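Local coordinates for metallopeptidase family protein (Thermus thermophilus, PDB 2EJQ) that is of unknown function but binds metal ions and is probably a zincin-like metallopeptidase, at residues A[47-52]-A[98-103]; A[26-31]-A[66-71]; A[11-16]-A[88-93]. The protein carries 1 engineered substitution. All blocks are in the same frame, centred on the assembly; numbering follows the deposited sequence.

Interaction 1: residues A[47-52]-A[98-103]; sequences GEYLDP and RHHLES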
loop_
_atom_site.group_PDB
_atom_site.type_symbol
_atom_site.label_atom_id
_atom_site.label_comp_id
_atom_site.label_asym_id
_atom_site.label_seq_id
_atom_site.Cartn_x
_atom_site.Cartn_y
_atom_site.Cartn_z
ATOM N N GLY A 47 -4.138 2.420 2.964
ATOM C CA GLY A 47 -3.044 2.243 2.024
ATOM C C GLY A 47 -3.454 2.549 0.592
ATOM O O GLY A 47 -4.606 2.884 0.321
ATOM N N GLU A 48 -2.506 2.457 -0.332
ATOM C CA GLU A 48 -2.811 2.698 -1.730
ATOM C C GLU A 48 -1.679 2.246 -2.632
ATOM O O GLU A 48 -0.550 2.021 -2.191
ATOM C CB GLU A 48 -3.126 4.184 -1.986
ATOM C CG GLU A 48 -1.939 5.119 -1.892
ATOM C CD GLU A 48 -2.307 6.580 -2.156
ATOM O OE1 GLU A 48 -2.639 6.939 -3.305
ATOM O OE2 GLU A 48 -2.268 7.381 -1.205
ATOM N N TYR A 49 -2.002 2.104 -3.908
ATOM C CA TYR A 49 -1.031 1.687 -4.895
ATOM C C TYR A 49 -0.514 2.940 -5.582
ATOM O O TYR A 49 -1.293 3.791 -6.012
ATOM C CB TYR A 49 -1.692 0.770 -5.913
ATOM C CG TYR A 49 -0.750 0.265 -6.986
ATOM C CD1 TYR A 49 0.336 -0.551 -6.659
ATOM C CD2 TYR A 49 -0.955 0.583 -8.328
ATOM C CE1 TYR A 49 1.189 -1.040 -7.637
ATOM C CE2 TYR A 49 -0.105 0.096 -9.317
ATOM C CZ TYR A 49 0.963 -0.716 -8.963
ATOM O OH TYR A 49 1.788 -1.214 -9.941
ATOM N N LEU A 50 0.804 3.066 -5.671
ATOM C CA LEU A 50 1.406 4.226 -6.319
ATOM C C LEU A 50 1.743 3.827 -7.768
ATOM O O LEU A 50 2.700 3.093 -8.033
ATOM C CB LEU A 50 2.649 4.649 -5.535
ATOM C CG LEU A 50 2.448 4.826 -4.020
ATOM C CD1 LEU A 50 3.767 5.269 -3.410
ATOM C CD2 LEU A 50 1.347 5.862 -3.712
ATOM N N ASP A 51 0.929 4.307 -8.699
ATOM C CA ASP A 51 1.087 3.964 -10.107
ATOM C C ASP A 51 1.763 5.057 -10.940
ATOM O O ASP A 51 1.256 6.180 -11.034
ATOM C CB ASP A 51 -0.291 3.651 -10.700
ATOM C CG ASP A 51 -0.213 2.991 -12.066
ATOM O OD1 ASP A 51 0.769 3.231 -12.803
ATOM O OD2 ASP A 51 -1.152 2.239 -12.407
ATOM N N PRO A 52 2.914 4.735 -11.562
ATOM C CA PRO A 52 3.650 5.694 -12.393
ATOM C C PRO A 52 2.697 6.362 -13.390
ATOM O O PRO A 52 2.771 7.566 -13.633
ATOM C CB PRO A 52 4.695 4.819 -13.087
ATOM C CG PRO A 52 4.978 3.765 -12.070
ATOM C CD PRO A 52 3.595 3.426 -11.541
ATOM N N ARG A 98 -3.320 -6.395 -5.411
ATOM C CA ARG A 98 -4.275 -6.743 -6.458
ATOM C C ARG A 98 -4.296 -5.626 -7.500
ATOM O O ARG A 98 -4.369 -5.891 -8.692
ATOM C CB ARG A 98 -5.678 -6.939 -5.887
ATOM C CG ARG A 98 -6.689 -7.311 -6.953
ATOM C CD ARG A 98 -8.097 -7.412 -6.416
ATOM N NE ARG A 98 -8.981 -6.496 -7.123
ATOM C CZ ARG A 98 -10.276 -6.358 -6.864
ATOM N NH1 ARG A 98 -10.844 -7.084 -5.907
ATOM N NH2 ARG A 98 -11.004 -5.493 -7.558
ATOM N N HIS A 99 -4.229 -4.376 -7.045
ATOM C CA HIS A 99 -4.210 -3.247 -7.966
ATOM C C HIS A 99 -2.955 -3.250 -8.829
ATOM O O HIS A 99 -2.986 -2.820 -9.975
ATOM C CB HIS A 99 -4.291 -1.941 -7.182
ATOM C CG HIS A 99 -5.610 -1.736 -6.507
ATOM N ND1 HIS A 99 -5.776 -0.906 -5.420
ATOM C CD2 HIS A 99 -6.834 -2.250 -6.779
ATOM C CE1 HIS A 99 -7.045 -0.916 -5.050
ATOM N NE2 HIS A 99 -7.706 -1.725 -5.859
ATOM N N HIS A 100 -1.852 -3.730 -8.261
ATOM C CA HIS A 100 -0.584 -3.801 -8.972
ATOM C C HIS A 100 -0.713 -4.778 -10.128
ATOM O O HIS A 100 -0.312 -4.476 -11.251
ATOM C CB HIS A 100 0.539 -4.275 -8.038
ATOM C CG HIS A 100 1.821 -4.607 -8.744
ATOM N ND1 HIS A 100 2.588 -3.659 -9.390
ATOM C CD2 HIS A 100 2.466 -5.786 -8.912
ATOM C CE1 HIS A 100 3.645 -4.241 -9.925
ATOM N NE2 HIS A 100 3.596 -5.530 -9.651
ATOM N N LEU A 101 -1.276 -5.951 -9.843
ATOM C CA LEU A 101 -1.440 -6.966 -10.866
ATOM C C LEU A 101 -2.357 -6.460 -11.968
ATOM O O LEU A 101 -2.089 -6.674 -13.141
ATOM C CB LEU A 101 -1.993 -8.269 -10.264
ATOM C CG LEU A 101 -1.100 -9.008 -9.253
ATOM C CD1 LEU A 101 -1.827 -10.220 -8.705
ATOM C CD2 LEU A 101 0.170 -9.438 -9.921
ATOM N N GLU A 102 -3.432 -5.775 -11.595
ATOM C CA GLU A 102 -4.365 -5.257 -12.586
ATOM C C GLU A 102 -3.744 -4.138 -13.410
ATOM O O GLU A 102 -4.071 -3.976 -14.578
ATOM C CB GLU A 102 -5.639 -4.764 -11.907
ATOM C CG GLU A 102 -6.353 -5.842 -11.129
ATOM C CD GLU A 102 -7.607 -5.334 -10.444
ATOM O OE1 GLU A 102 -7.614 -4.162 -10.012
ATOM O OE2 GLU A 102 -8.576 -6.110 -10.324
ATOM N N SER A 103 -2.840 -3.380 -12.802
ATOM C CA SER A 103 -2.162 -2.292 -13.497
ATOM C C SER A 103 -1.148 -2.835 -14.514
ATOM O O SER A 103 -0.941 -2.239 -15.567
ATOM C CB SER A 103 -1.448 -1.389 -12.489
ATOM O OG SER A 103 -0.786 -0.317 -13.144
HETATM O O HOH W 1 -4.697 2.298 -4.806
#
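A strand packs on a helix here: Tyr49 of strand 47-50, the antiparallel edge of the sheet, lies against His99, His100 and Ser103 on helix 85-105. This helix carries an HExxH sequence (His95, Glu96, His99) that probably corresponds to the zincin motif, though no metal is bound to it here; an antiparallel edge strand beside that helix is consistent with the rim of a zincin active-site cleft. The axes of the two segments approach to 8.7 Å, with their directions 22° apart. With its CG anti to the backbone nitrogen (chi1 -179°), Tyr49 lays one ring face over the helix backbone, where His100 CA makes a CH-pi contact 3.8 Å from the ring centroid. At the ring's rim, Tyr49 CE1 lies 3.3 Å from His100 CB. Beyond it, Tyr49 OH meets His100 ND1 at the edge of the imidazole, near its plane, in a 2.6 Å hydrogen bond. The phenol oxygen also bonds to Arg66 NH1, and His100 NE2 to the carbonyl oxygen of Arg23, so the buried imidazole is held at both nitrogens. A phenylalanine in place of Tyr49 could keep the ring's packing on the helix but would probably leave His100 ND1 and Arg66 NH1 without their shared oxygen. At the other end, Tyr49 CB rests 4.0 Å from His99 CB, while the His99 imidazole turns away and its ND1 bonds to Glu96. A water accepts from Tyr49 N at 2.8 Å and reaches the same ND1 weakly. Small enough to sit beside the tyrosine rim, Ser103 adds a second side-chain hydrogen bond between helix and strand, its OG donating to Asp51 OD2 at 2.7 Å and meeting it from above the carboxylate, 45° out of its plane.

Interaction 2: residues A[26-31]-A[66-71]; sequences QGVHVF and RHIALY
Ile68 O accepts the shortest bond between the two strands, from His29 N at 2.7 Å, and Val28 CA adds a CA-H...O contact to the same oxygen. The ladder is parallel: Gly27 O takes Ile68 N, His29 O takes Leu70 N at 2.8 Å, and Leu70 O takes Phe31 N. Gly27 suits its backbone angles, at which a CB would strike the preceding carbonyl oxygen. Branched, apolar Val28, Val30, Ile68 and Leu70 share one face of the sheet, Val28 CG1 lying 4.2 Å from Leu70 CD1, and pack onto helices 3-16 and 85-105. Rings crowd the other face. His29 swings its CG beside the backbone nitrogen (chi1 -74°), which brings NE2 over the face of the His67 ring, 3.2 Å from ND1, with the ring planes 33° apart. His67 NE2 is held by Leu64 O. Farther along, the Phe31 and Tyr71 side chains run side by side, and the lone methyl of Ala69, CB, lies 3.8 Å from Phe31 CE1. Backbone bonds thus fix the register, while the apolar helix-facing side and the aromatic, histidine-bearing side give the sheet two chemically distinct faces.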
loop_
_atom_site.group_PDB
_atom_site.type_symbol
_atom_site.label_atom_id
_atom_site.label_comp_id
_atom_site.label_asym_id
_atom_site.label_seq_id
_atom_site.Cartn_x
_atom_site.Cartn_y
_atom_site.Cartn_z
ATOM N N GLN A 26 8.407 -2.583 -6.811
ATOM C CA GLN A 26 9.613 -2.278 -6.053
ATOM C C GLN A 26 9.449 -2.637 -4.574
ATOM O O GLN A 26 10.365 -3.164 -3.950
ATOM C CB GLN A 26 9.957 -0.788 -6.201
ATOM C CG GLN A 26 10.414 -0.406 -7.602
ATOM C CD GLN A 26 11.476 -1.357 -8.137
ATOM O OE1 GLN A 26 12.509 -1.575 -7.502
ATOM N NE2 GLN A 26 11.222 -1.929 -9.308
ATOM N N GLY A 27 8.284 -2.347 -4.008
ATOM C CA GLY A 27 8.073 -2.673 -2.613
ATOM C C GLY A 27 7.007 -1.863 -1.906
ATOM O O GLY A 27 6.308 -1.044 -2.507
ATOM N N VAL A 28 6.911 -2.111 -0.603
ATOM C CA VAL A 28 5.950 -1.465 0.266
ATOM C C VAL A 28 6.588 -0.312 1.057
ATOM O O VAL A 28 7.645 -0.474 1.674
ATOM C CB VAL A 28 5.380 -2.499 1.266
ATOM C CG1 VAL A 28 4.304 -1.861 2.150
ATOM C CG2 VAL A 28 4.822 -3.703 0.499
ATOM N N HIS A 29 5.949 0.854 1.019
ATOM C CA HIS A 29 6.414 2.027 1.760
ATOM C C HIS A 29 5.497 2.250 2.971
ATOM O O HIS A 29 4.275 2.202 2.846
ATOM C CB HIS A 29 6.370 3.289 0.885
ATOM C CG HIS A 29 7.448 3.358 -0.153
ATOM N ND1 HIS A 29 8.772 3.109 0.130
ATOM C CD2 HIS A 29 7.401 3.689 -1.466
ATOM C CE1 HIS A 29 9.496 3.283 -0.962
ATOM N NE2 HIS A 29 8.687 3.636 -1.945
ATOM N N VAL A 30 6.069 2.494 4.141
ATOM C CA VAL A 30 5.242 2.738 5.315
ATOM C C VAL A 30 5.464 4.157 5.816
ATOM O O VAL A 30 6.596 4.565 6.063
ATOM C CB VAL A 30 5.548 1.753 6.461
ATOM C CG1 VAL A 30 4.695 2.088 7.672
ATOM C CG2 VAL A 30 5.277 0.335 6.009
ATOM N N PHE A 31 4.380 4.907 5.952
ATOM C CA PHE A 31 4.468 6.281 6.418
ATOM C C PHE A 31 3.760 6.426 7.754
ATOM O O PHE A 31 2.754 5.752 8.011
ATOM C CB PHE A 31 3.853 7.232 5.390
ATOM C CG PHE A 31 4.465 7.114 4.029
ATOM C CD1 PHE A 31 3.991 6.171 3.120
ATOM C CD2 PHE A 31 5.558 7.901 3.675
ATOM C CE1 PHE A 31 4.595 6.012 1.881
ATOM C CE2 PHE A 31 6.178 7.747 2.428
ATOM C CZ PHE A 31 5.693 6.799 1.530
ATOM N N ARG A 66 6.948 1.049 -8.930
ATOM C CA ARG A 66 5.586 0.836 -8.476
ATOM C C ARG A 66 5.654 0.472 -7.004
ATOM O O ARG A 66 6.460 -0.371 -6.591
ATOM C CB ARG A 66 4.935 -0.268 -9.301
ATOM C CG ARG A 66 4.663 0.189 -10.720
ATOM C CD ARG A 66 4.473 -0.976 -11.660
ATOM N NE ARG A 66 4.155 -0.523 -13.006
ATOM C CZ ARG A 66 2.950 -0.126 -13.404
ATOM N NH1 ARG A 66 1.925 -0.130 -12.561
ATOM N NH2 ARG A 66 2.770 0.280 -14.656
ATOM N N HIS A 67 4.808 1.120 -6.213
ATOM C CA HIS A 67 4.813 0.913 -4.774
ATOM C C HIS A 67 3.440 0.788 -4.145
ATOM O O HIS A 67 2.441 1.274 -4.675
ATOM C CB HIS A 67 5.512 2.101 -4.088
ATOM C CG HIS A 67 6.783 2.520 -4.757
ATOM N ND1 HIS A 67 7.985 1.885 -4.519
ATOM C CD2 HIS A 67 7.028 3.458 -5.696
ATOM C CE1 HIS A 67 8.915 2.417 -5.290
ATOM N NE2 HIS A 67 8.366 3.372 -6.017
ATOM N N ILE A 68 3.425 0.138 -2.987
ATOM C CA ILE A 68 2.228 0.026 -2.177
ATOM C C ILE A 68 2.585 0.931 -0.979
ATOM O O ILE A 68 3.672 0.810 -0.409
ATOM C CB ILE A 68 1.998 -1.410 -1.665
ATOM C CG1 ILE A 68 1.666 -2.323 -2.853
ATOM C CG2 ILE A 68 0.878 -1.406 -0.606
ATOM C CD1 ILE A 68 1.485 -3.794 -2.485
ATOM N N ALA A 69 1.712 1.860 -0.624
ATOM C CA ALA A 69 1.980 2.721 0.520
ATOM C C ALA A 69 1.001 2.381 1.635
ATOM O O ALA A 69 -0.169 2.107 1.371
ATOM C CB ALA A 69 1.827 4.178 0.124
ATOM N N LEU A 70 1.493 2.380 2.873
ATOM C CA LEU A 70 0.656 2.121 4.037
ATOM C C LEU A 70 0.739 3.367 4.924
ATOM O O LEU A 70 1.810 3.959 5.076
ATOM C CB LEU A 70 1.136 0.881 4.801
ATOM C CG LEU A 70 0.837 -0.501 4.189
ATOM C CD1 LEU A 70 1.322 -1.599 5.122
ATOM C CD2 LEU A 70 -0.646 -0.655 3.959
ATOM N N TYR A 71 -0.394 3.776 5.490
ATOM C CA TYR A 71 -0.431 4.958 6.339
ATOM C C TYR A 71 -0.714 4.543 7.780
ATOM O O TYR A 71 -1.854 4.257 8.139
ATOM C CB TYR A 71 -1.510 5.907 5.825
ATOM C CG TYR A 71 -1.270 6.316 4.389
ATOM C CD1 TYR A 71 -0.193 7.134 4.055
ATOM C CD2 TYR A 71 -2.082 5.838 3.356
ATOM C CE1 TYR A 71 0.075 7.464 2.740
ATOM C CE2 TYR A 71 -1.819 6.164 2.036
ATOM C CZ TYR A 71 -0.736 6.976 1.735
ATOM O OH TYR A 71 -0.447 7.287 0.428
HETATM O O HOH W 2 8.390 -0.910 -10.328
#

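Interaction 3: residues A[11-16]-A[88-93]; sequences ERLWEE and EVWETM. Engineered in segment 88-93: Met93 (natural residue Leu).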
loop_
_atom_site.group_PDB
_atom_site.type_symbol
_atom_site.label_atom_id
_atom_site.label_comp_id
_atom_site.label_asym_id
_atom_site.label_seq_id
_atom_site.Cartn_x
_atom_site.Cartn_y
_atom_site.Cartn_z
ATOM N N GLU A 11 6.509 -5.848 7.190
ATOM C CA GLU A 11 7.574 -6.578 6.522
ATOM C C GLU A 11 7.439 -8.090 6.711
ATOM O O GLU A 11 7.722 -8.873 5.792
ATOM C CB GLU A 11 8.927 -6.130 7.064
ATOM C CG GLU A 11 9.172 -4.632 6.966
ATOM C CD GLU A 11 10.533 -4.215 7.508
ATOM O OE1 GLU A 11 10.903 -4.676 8.608
ATOM O OE2 GLU A 11 11.229 -3.416 6.843
ATOM N N ARG A 12 7.019 -8.492 7.911
ATOM C CA ARG A 12 6.880 -9.902 8.236
ATOM C C ARG A 12 5.749 -10.504 7.389
ATOM O O ARG A 12 5.894 -11.604 6.851
ATOM C CB ARG A 12 6.625 -10.054 9.752
ATOM C CG ARG A 12 6.197 -11.437 10.222
ATOM C CD ARG A 12 5.489 -11.419 11.517
ATOM N NE ARG A 12 4.179 -12.048 11.418
ATOM C CZ ARG A 12 3.161 -11.786 12.219
ATOM N NH1 ARG A 12 3.308 -10.922 13.179
ATOM N NH2 ARG A 12 1.992 -12.377 12.039
ATOM N N LEU A 13 4.640 -9.778 7.255
ATOM C CA LEU A 13 3.519 -10.243 6.441
ATOM C C LEU A 13 3.883 -10.148 4.952
ATOM O O LEU A 13 3.554 -11.042 4.163
ATOM C CB LEU A 13 2.264 -9.403 6.731
ATOM C CG LEU A 13 1.628 -9.510 8.124
ATOM C CD1 LEU A 13 0.460 -8.539 8.241
ATOM C CD2 LEU A 13 1.154 -10.928 8.368
ATOM N N TRP A 14 4.582 -9.084 4.572
ATOM C CA TRP A 14 4.964 -8.904 3.178
ATOM C C TRP A 14 5.826 -10.055 2.680
ATOM O O TRP A 14 5.683 -10.484 1.529
ATOM C CB TRP A 14 5.700 -7.572 2.983
ATOM C CG TRP A 14 6.041 -7.270 1.545
ATOM C CD1 TRP A 14 7.281 -7.006 1.043
ATOM C CD2 TRP A 14 5.132 -7.173 0.434
ATOM N NE1 TRP A 14 7.207 -6.750 -0.308
ATOM C CE2 TRP A 14 5.900 -6.846 -0.709
ATOM C CE3 TRP A 14 3.745 -7.326 0.293
ATOM C CZ2 TRP A 14 5.332 -6.672 -1.975
ATOM C CZ3 TRP A 14 3.176 -7.152 -0.970
ATOM C CH2 TRP A 14 3.974 -6.828 -2.088
ATOM N N GLU A 15 6.715 -10.556 3.538
ATOM C CA GLU A 15 7.572 -11.672 3.162
ATOM C C GLU A 15 6.799 -12.977 2.951
ATOM O O GLU A 15 7.285 -13.861 2.256
ATOM C CB GLU A 15 8.666 -11.901 4.208
ATOM C CG GLU A 15 9.895 -10.999 4.072
ATOM C CD GLU A 15 10.628 -11.172 2.748
ATOM O OE1 GLU A 15 10.761 -12.327 2.280
ATOM O OE2 GLU A 15 11.085 -10.150 2.185
ATOM N N GLU A 16 5.612 -13.108 3.541
ATOM C CA GLU A 16 4.812 -14.327 3.368
ATOM C C GLU A 16 4.242 -14.361 1.963
ATOM O O GLU A 16 3.909 -15.420 1.442
ATOM C CB GLU A 16 3.637 -14.375 4.350
ATOM C CG GLU A 16 3.925 -15.034 5.680
ATOM C CD GLU A 16 2.676 -15.186 6.538
ATOM O OE1 GLU A 16 1.684 -15.775 6.055
ATOM O OE2 GLU A 16 2.692 -14.719 7.697
ATOM N N GLU A 88 -5.807 -6.511 9.600
ATOM C CA GLU A 88 -5.956 -5.260 8.860
ATOM C C GLU A 88 -4.791 -4.970 7.888
ATOM O O GLU A 88 -5.017 -4.519 6.773
ATOM C CB GLU A 88 -6.128 -4.098 9.840
ATOM C CG GLU A 88 -7.364 -4.202 10.737
ATOM C CD GLU A 88 -8.647 -3.773 10.038
ATOM O OE1 GLU A 88 -8.562 -3.096 8.994
ATOM O OE2 GLU A 88 -9.745 -4.094 10.544
ATOM N N VAL A 89 -3.558 -5.226 8.308
ATOM C CA VAL A 89 -2.402 -5.008 7.448
ATOM C C VAL A 89 -2.436 -6.014 6.279
ATOM O O VAL A 89 -2.219 -5.660 5.113
ATOM C CB VAL A 89 -1.080 -5.203 8.229
ATOM C CG1 VAL A 89 0.090 -5.216 7.273
ATOM C CG2 VAL A 89 -0.903 -4.082 9.243
ATOM N N TRP A 90 -2.707 -7.269 6.610
ATOM C CA TRP A 90 -2.786 -8.330 5.621
ATOM C C TRP A 90 -3.708 -7.921 4.481
ATOM O O TRP A 90 -3.310 -7.871 3.317
ATOM C CB TRP A 90 -3.311 -9.602 6.283
ATOM C CG TRP A 90 -3.451 -10.768 5.355
ATOM C CD1 TRP A 90 -4.615 -11.295 4.868
ATOM C CD2 TRP A 90 -2.400 -11.614 4.884
ATOM N NE1 TRP A 90 -4.354 -12.424 4.132
ATOM C CE2 TRP A 90 -3.001 -12.641 4.122
ATOM C CE3 TRP A 90 -1.007 -11.603 5.029
ATOM C CZ2 TRP A 90 -2.257 -13.654 3.518
ATOM C CZ3 TRP A 90 -0.269 -12.608 4.428
ATOM C CH2 TRP A 90 -0.897 -13.619 3.679
ATOM N N GLU A 91 -4.941 -7.609 4.840
ATOM C CA GLU A 91 -5.973 -7.204 3.899
ATOM C C GLU A 91 -5.597 -5.976 3.058
ATOM O O GLU A 91 -5.771 -5.964 1.842
ATOM C CB GLU A 91 -7.267 -6.955 4.685
ATOM C CG GLU A 91 -8.487 -6.608 3.855
ATOM C CD GLU A 91 -8.800 -7.668 2.804
ATOM O OE1 GLU A 91 -8.751 -8.876 3.150
ATOM O OE2 GLU A 91 -9.095 -7.290 1.640
ATOM N N THR A 92 -5.069 -4.946 3.707
ATOM C CA THR A 92 -4.686 -3.718 3.002
ATOM C C THR A 92 -3.559 -3.958 1.986
ATOM O O THR A 92 -3.619 -3.511 0.847
ATOM C CB THR A 92 -4.261 -2.644 4.004
ATOM O OG1 THR A 92 -5.351 -2.379 4.898
ATOM C CG2 THR A 92 -3.869 -1.364 3.289
ATOM N N MET A 93 -2.532 -4.686 2.393
ATOM C CA MET A 93 -1.439 -4.977 1.486
ATOM C C MET A 93 -1.846 -5.775 0.269
ATOM O O MET A 93 -1.543 -5.409 -0.859
ATOM C CB MET A 93 -0.360 -5.747 2.222
ATOM C CG MET A 93 0.816 -4.902 2.583
ATOM S SD MET A 93 1.939 -5.799 3.624
ATOM C CE MET A 93 0.985 -7.213 4.041
#
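The indole of Trp14 is approached obliquely by Met93 SD, which stands 5.3 Å from the centroid of the six-membered ring and 64° off its normal, a Met-aromatic contact whose closest ring atom is CE3. Lys22 adds a cation-pi contact to the same indole. The second indole, Trp90, is likewise met at a slant: Leu13 CD2 comes to 4.0 Å from CE3, and Glu16 OE1 lies 4.1 Å from CZ3, with the carboxylate and ring planes 42° apart. Trp90 reaches these partners because its CG lies anti to the backbone nitrogen, carrying the ring across to helix 3-16, where it covers the aliphatic Leu13 and leaves the carboxylate of Glu16 at the margin. Leu13 is the hub. One methyl, CD2, meets the indole; the other, CD1, presses on Val89 CG1 at 3.5 Å, tighter than usual van der Waals contact. Its CB touches the methyl CE of Met93, 3.7 Å away. A branched leucine fits such a place, since its two methyls can serve two neighbours at once. Met93 is an engineered residue standing where the natural chain has leucine; its chain bends at the sulfur to bring CE onto Leu13. Val89, short and beta-branched, also packs on Phe6, Leu9 and Val10 of helix 3-16. The two helix segments cross at -51° with their axes 10.0 Å apart, and their meeting is mainly apolar packing. Two helices lying together against one face of the sheet are consistent with the backing and active-site helices of zincins, helix 85-105 probably being the latter.

Overall arrangement
Helix 85-105 ties interactions 1 and 3 together; their centres are about 15 Å apart, with the HExxH residues His95 and Glu96 falling between the two helix segments. Strand 67-71, central in the sheet, joins interactions 1 and 2, centred about 10 Å apart: Leu50 N lies 2.6 Å from His67 O, and Glu48 OE2 2.4 Å from Tyr71 OH, both probable hydrogen bonds. Interaction 2 also meets interaction 3, where Ile68 CD1 packs 3.8 Å from Met93 O and Val28 touches Trp14. The magnesium-binding positions Leu76 and Ala79 lie outside all three contacts; the side chain of Tyr71 is about 9 Å from that of Leu76, and that of Val89 about 10 Å from that of Ala79. No magnesium is bound in this model.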